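Local coordinates for lantibiotic dehydratase (Microbispora corallina, PDB 5EHK), which probably dehydrates serine and threonine residues of the NAI-107 precursor peptide, using glutamyl-tRNA to supply the activating glutamate, at residues V570-R575 and Q644-A649; I593-P598 and I606-L611. All coordinates share one frame; numbering follows the deposited sequence.

Interaction 1 (V570-R575 and Q644-A649); sequences VAFIPR and QAPNPA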
# COMPACT_ATOMS: atom_id res chain seq x y z
N VAL A 570 -25.13 -13.78 -18.15
CA VAL A 570 -23.85 -14.40 -18.49
C VAL A 570 -23.94 -15.81 -17.98
O VAL A 570 -24.41 -16.03 -16.89
CB VAL A 570 -22.65 -13.64 -17.87
CG1 VAL A 570 -23.04 -12.95 -16.59
CG2 VAL A 570 -21.46 -14.57 -17.64
N ALA A 571 -23.52 -16.78 -18.80
CA ALA A 571 -23.46 -18.18 -18.37
C ALA A 571 -22.04 -18.70 -18.60
O ALA A 571 -21.48 -18.53 -19.68
CB ALA A 571 -24.48 -19.02 -19.17
N PHE A 572 -21.45 -19.31 -17.59
CA PHE A 572 -20.08 -19.81 -17.75
C PHE A 572 -19.85 -21.19 -17.11
O PHE A 572 -20.57 -21.60 -16.20
CB PHE A 572 -19.09 -18.83 -17.14
CG PHE A 572 -19.24 -18.69 -15.66
CD1 PHE A 572 -18.65 -19.60 -14.81
CD2 PHE A 572 -20.01 -17.67 -15.13
CE1 PHE A 572 -18.82 -19.50 -13.44
CE2 PHE A 572 -20.17 -17.55 -13.78
CZ PHE A 572 -19.58 -18.46 -12.92
N ILE A 573 -18.82 -21.89 -17.56
CA ILE A 573 -18.48 -23.14 -16.90
C ILE A 573 -17.66 -22.88 -15.64
O ILE A 573 -16.63 -22.23 -15.69
CB ILE A 573 -17.76 -24.13 -17.85
CG1 ILE A 573 -17.57 -25.47 -17.15
CG2 ILE A 573 -16.43 -23.55 -18.31
CD1 ILE A 573 -18.89 -26.17 -16.82
N PRO A 574 -18.15 -23.34 -14.49
CA PRO A 574 -17.35 -23.03 -13.30
C PRO A 574 -16.07 -23.87 -13.23
O PRO A 574 -16.00 -24.93 -13.85
CB PRO A 574 -18.30 -23.36 -12.15
CG PRO A 574 -19.70 -23.30 -12.76
CD PRO A 574 -19.51 -23.80 -14.15
N ARG A 575 -15.08 -23.40 -12.47
CA ARG A 575 -13.75 -24.00 -12.44
C ARG A 575 -13.77 -25.31 -11.65
O ARG A 575 -13.03 -26.23 -11.96
CB ARG A 575 -12.74 -23.03 -11.84
CG ARG A 575 -11.27 -23.34 -12.14
CD ARG A 575 -11.03 -23.63 -13.63
NE ARG A 575 -10.66 -22.45 -14.41
CZ ARG A 575 -11.48 -21.74 -15.19
NH1 ARG A 575 -12.77 -22.06 -15.34
NH2 ARG A 575 -10.99 -20.68 -15.83
N GLN A 644 -14.76 -18.83 -9.24
CA GLN A 644 -15.11 -19.91 -10.14
C GLN A 644 -15.22 -19.51 -11.59
O GLN A 644 -15.50 -20.38 -12.42
CB GLN A 644 -16.46 -20.52 -9.77
CG GLN A 644 -16.56 -20.98 -8.36
CD GLN A 644 -15.60 -22.09 -8.04
OE1 GLN A 644 -15.24 -22.91 -8.91
NE2 GLN A 644 -15.16 -22.13 -6.78
N ALA A 645 -15.11 -18.22 -11.90
CA ALA A 645 -15.39 -17.79 -13.29
C ALA A 645 -14.20 -17.41 -14.14
O ALA A 645 -13.31 -16.68 -13.68
CB ALA A 645 -16.42 -16.67 -13.31
N PRO A 646 -14.21 -17.85 -15.40
CA PRO A 646 -13.24 -17.33 -16.37
C PRO A 646 -13.31 -15.81 -16.39
O PRO A 646 -14.42 -15.25 -16.24
CB PRO A 646 -13.71 -17.95 -17.72
CG PRO A 646 -15.09 -18.46 -17.48
CD PRO A 646 -15.14 -18.83 -16.01
N ASN A 647 -12.16 -15.14 -16.55
CA ASN A 647 -12.10 -13.68 -16.45
C ASN A 647 -13.15 -12.87 -17.23
O ASN A 647 -13.77 -11.97 -16.67
CB ASN A 647 -10.70 -13.14 -16.73
CG ASN A 647 -9.71 -13.51 -15.65
OD1 ASN A 647 -10.09 -13.94 -14.56
ND2 ASN A 647 -8.42 -13.36 -15.95
N PRO A 648 -13.38 -13.20 -18.51
CA PRO A 648 -14.36 -12.35 -19.20
C PRO A 648 -15.74 -12.44 -18.57
O PRO A 648 -16.44 -11.43 -18.47
CB PRO A 648 -14.38 -12.94 -20.62
CG PRO A 648 -13.06 -13.62 -20.76
CD PRO A 648 -12.73 -14.16 -19.41
N ALA A 649 -16.10 -13.64 -18.14
CA ALA A 649 -17.37 -13.88 -17.48
C ALA A 649 -17.43 -13.04 -16.23
O ALA A 649 -18.43 -12.37 -15.97
CB ALA A 649 -17.51 -15.36 -17.12
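With chi1 at 65°, Phe572 sets CG between its own backbone N and carbonyl carbon and lays the ring over the turn that leads into helix 647-656, where the methyl of Ala645 meets it. Ala645 CB sits above the middle of one face of the Phe572 ring, 3.7 Å from its centroid and 13° off the normal, a CH-pi contact. Pro646 CD comes to 3.8 Å from Phe572 CD1, while Ala649 CB meets Phe572 CB, also at 3.8 Å, and is flanked by Val570 CG2 at 4.1 Å. Pro574 and Arg575, past the strand end, both address Gln644 O: Arg575 N gives it a weak, bent hydrogen bond (3.0 Å) and Pro574 CA a CA-H...O contact (3.3 Å). CG of Gln644 stands beside its backbone N, and a bend at chi2 (-63°) turns OE1 toward its hydrogen bond with Ser576 N, so the residue meets the chain after the strand with its backbone O and its side-chain amide OE1. The Arg575 guanidinium lies near the Pro646 ring and makes a cation-pi contact with Trp443. Pro646 is the N-cap residue of helix 647-656, separated from helix 641-644 by Ala645 and Pro646; this is alpha/beta packing, with a helix start laid against the C-terminal end of strand 566-572.

Interaction 2 (I593-P598 and I606-L611); sequences ISVGLP and IPLDEL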
# COMPACT_ATOMS: atom_id res chain seq x y z
N ILE A 593 -25.10 -14.48 -22.71
CA ILE A 593 -23.69 -14.42 -23.11
C ILE A 593 -23.02 -15.69 -22.64
O ILE A 593 -22.72 -15.86 -21.46
CB ILE A 593 -22.98 -13.20 -22.49
CG1 ILE A 593 -23.78 -11.92 -22.76
CG2 ILE A 593 -21.57 -13.06 -23.01
CD1 ILE A 593 -23.44 -10.76 -21.86
N SER A 594 -22.77 -16.60 -23.56
CA SER A 594 -22.12 -17.85 -23.20
C SER A 594 -20.64 -17.59 -23.19
O SER A 594 -20.10 -17.02 -24.14
CB SER A 594 -22.44 -18.92 -24.24
OG SER A 594 -23.82 -18.97 -24.51
N VAL A 595 -19.98 -17.99 -22.10
CA VAL A 595 -18.53 -17.93 -21.99
C VAL A 595 -17.95 -19.28 -21.63
O VAL A 595 -18.07 -19.73 -20.50
CB VAL A 595 -18.11 -16.95 -20.92
CG1 VAL A 595 -16.61 -16.80 -20.94
CG2 VAL A 595 -18.80 -15.63 -21.12
N GLY A 596 -17.35 -19.96 -22.60
CA GLY A 596 -16.77 -21.27 -22.34
C GLY A 596 -17.78 -22.40 -22.36
O GLY A 596 -17.48 -23.49 -21.89
N LEU A 597 -18.98 -22.12 -22.88
CA LEU A 597 -20.09 -23.07 -23.00
C LEU A 597 -20.75 -22.85 -24.36
O LEU A 597 -20.62 -21.77 -24.91
CB LEU A 597 -21.14 -22.81 -21.92
CG LEU A 597 -20.76 -23.00 -20.47
CD1 LEU A 597 -21.83 -22.38 -19.62
CD2 LEU A 597 -20.62 -24.47 -20.19
N PRO A 598 -21.46 -23.86 -24.89
CA PRO A 598 -22.14 -23.69 -26.19
C PRO A 598 -23.30 -22.75 -26.06
O PRO A 598 -23.72 -22.49 -24.94
CB PRO A 598 -22.68 -25.08 -26.48
CG PRO A 598 -22.87 -25.68 -25.13
CD PRO A 598 -21.73 -25.19 -24.31
N ILE A 606 -26.11 -13.32 -27.10
CA ILE A 606 -25.47 -12.03 -27.41
C ILE A 606 -23.95 -12.21 -27.36
O ILE A 606 -23.35 -12.24 -26.28
CB ILE A 606 -26.04 -10.82 -26.60
CG1 ILE A 606 -25.39 -9.49 -26.99
CG2 ILE A 606 -25.95 -11.03 -25.13
CD1 ILE A 606 -25.66 -8.43 -25.99
N PRO A 607 -23.32 -12.34 -28.54
CA PRO A 607 -21.99 -12.93 -28.61
C PRO A 607 -20.94 -12.05 -27.94
O PRO A 607 -20.91 -10.82 -28.12
CB PRO A 607 -21.71 -13.01 -30.12
CG PRO A 607 -23.01 -12.65 -30.79
CD PRO A 607 -23.70 -11.74 -29.82
N LEU A 608 -20.08 -12.69 -27.18
CA LEU A 608 -19.01 -12.02 -26.46
C LEU A 608 -18.18 -11.06 -27.33
O LEU A 608 -17.87 -9.94 -26.90
CB LEU A 608 -18.12 -13.08 -25.83
CG LEU A 608 -16.99 -12.66 -24.94
CD1 LEU A 608 -17.58 -11.68 -23.95
CD2 LEU A 608 -16.53 -13.90 -24.24
N ASP A 609 -17.83 -11.48 -28.54
CA ASP A 609 -16.94 -10.66 -29.37
C ASP A 609 -17.62 -9.42 -29.92
O ASP A 609 -17.00 -8.65 -30.64
CB ASP A 609 -16.27 -11.46 -30.50
CG ASP A 609 -17.27 -12.09 -31.49
OD1 ASP A 609 -18.44 -11.61 -31.64
OD2 ASP A 609 -16.87 -13.09 -32.14
N GLU A 610 -18.90 -9.23 -29.59
CA GLU A 610 -19.60 -8.02 -30.01
C GLU A 610 -19.59 -6.97 -28.91
O GLU A 610 -20.15 -5.88 -29.09
CB GLU A 610 -21.04 -8.33 -30.40
CG GLU A 610 -21.20 -9.29 -31.55
CD GLU A 610 -22.66 -9.42 -32.01
OE1 GLU A 610 -23.54 -8.66 -31.49
OE2 GLU A 610 -22.94 -10.28 -32.89
N LEU A 611 -18.97 -7.30 -27.79
CA LEU A 611 -19.01 -6.45 -26.61
C LEU A 611 -17.78 -5.55 -26.46
O LEU A 611 -16.67 -5.95 -26.76
CB LEU A 611 -19.25 -7.31 -25.38
CG LEU A 611 -20.58 -8.06 -25.43
CD1 LEU A 611 -20.85 -8.88 -24.15
CD2 LEU A 611 -21.71 -7.04 -25.67
O HOH W 1 -20.60 -15.37 -26.44
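At one margin of a mixed beta-sheet, strand 591-595 runs parallel to the short outermost strand 604-605, and the chain leaving that outer strand passes through a 3-10 turn into strand 611-615; Ile593 and Val595 pack against this passage. Ile593 meets three residues with two branches: CG1 and its terminal CD1 serve Ile606 and Leu611, CG2 serves Leu608. Ile593 CG1 lies 3.3 Å from Ile606 CG2, the two side chains side by side and pointing the same way. Ile593 CD1 meets Leu611 CD1 at 3.9 Å, the two reaching for each other tip to tip. On the other branch, Ile593 CG2 comes to 4.3 Å from Leu608 CD1. The first torsion (chi1 -52°) makes the split, turning CG1 away from the carbonyl carbon and leaving CG2 opposite the backbone N; the extended second torsion (chi2 162°) then carries CD1 out to Leu611. The second methyl of Leu608, CD2, touches Val595 CG2 at 4.2 Å, so the fork of this leucine spans two residues of the strand on alternate positions. No direct hydrogen bond joins the segments. A water fills that role, taking the Leu608 N-H at 2.8 Å and lying 2.9 Å from Ser594 O. The turn is closed by the Glu610 N to Pro607 O and Leu611 N to Leu608 O bonds. Leu652 of helix 647-656 touches Ile593, Val595, Leu608 and Leu611, and Ala568 of neighbouring strand 566-572 meets Ile593 and Ile606, so helix, sheet and turn share one apolar layer.

Overall arrangement
Interaction 2 is nested in the chain loop that interaction 1 closes, and their centres lie about 11 Å apart. Strands 566-572 and 591-595 are parallel neighbours in one sheet: Ala571 N stands 2.9 Å from Ile593 O, and Ala571 O 2.9 Å from Val595 N, both probable hydrogen bonds. Just past strand 591-595, Leu597 CD1 packs 3.4 Å from Phe572 C, at the end of strand 566-572. Helix 647-656 serves both contacts, its first turn in interaction 1 and Leu652 further along in interaction 2, while Pro646 also touches Val595. Both contacts therefore belong to one interface between the sheet and helix 647-656, within the N-terminal family region, and both appear to be structural packing.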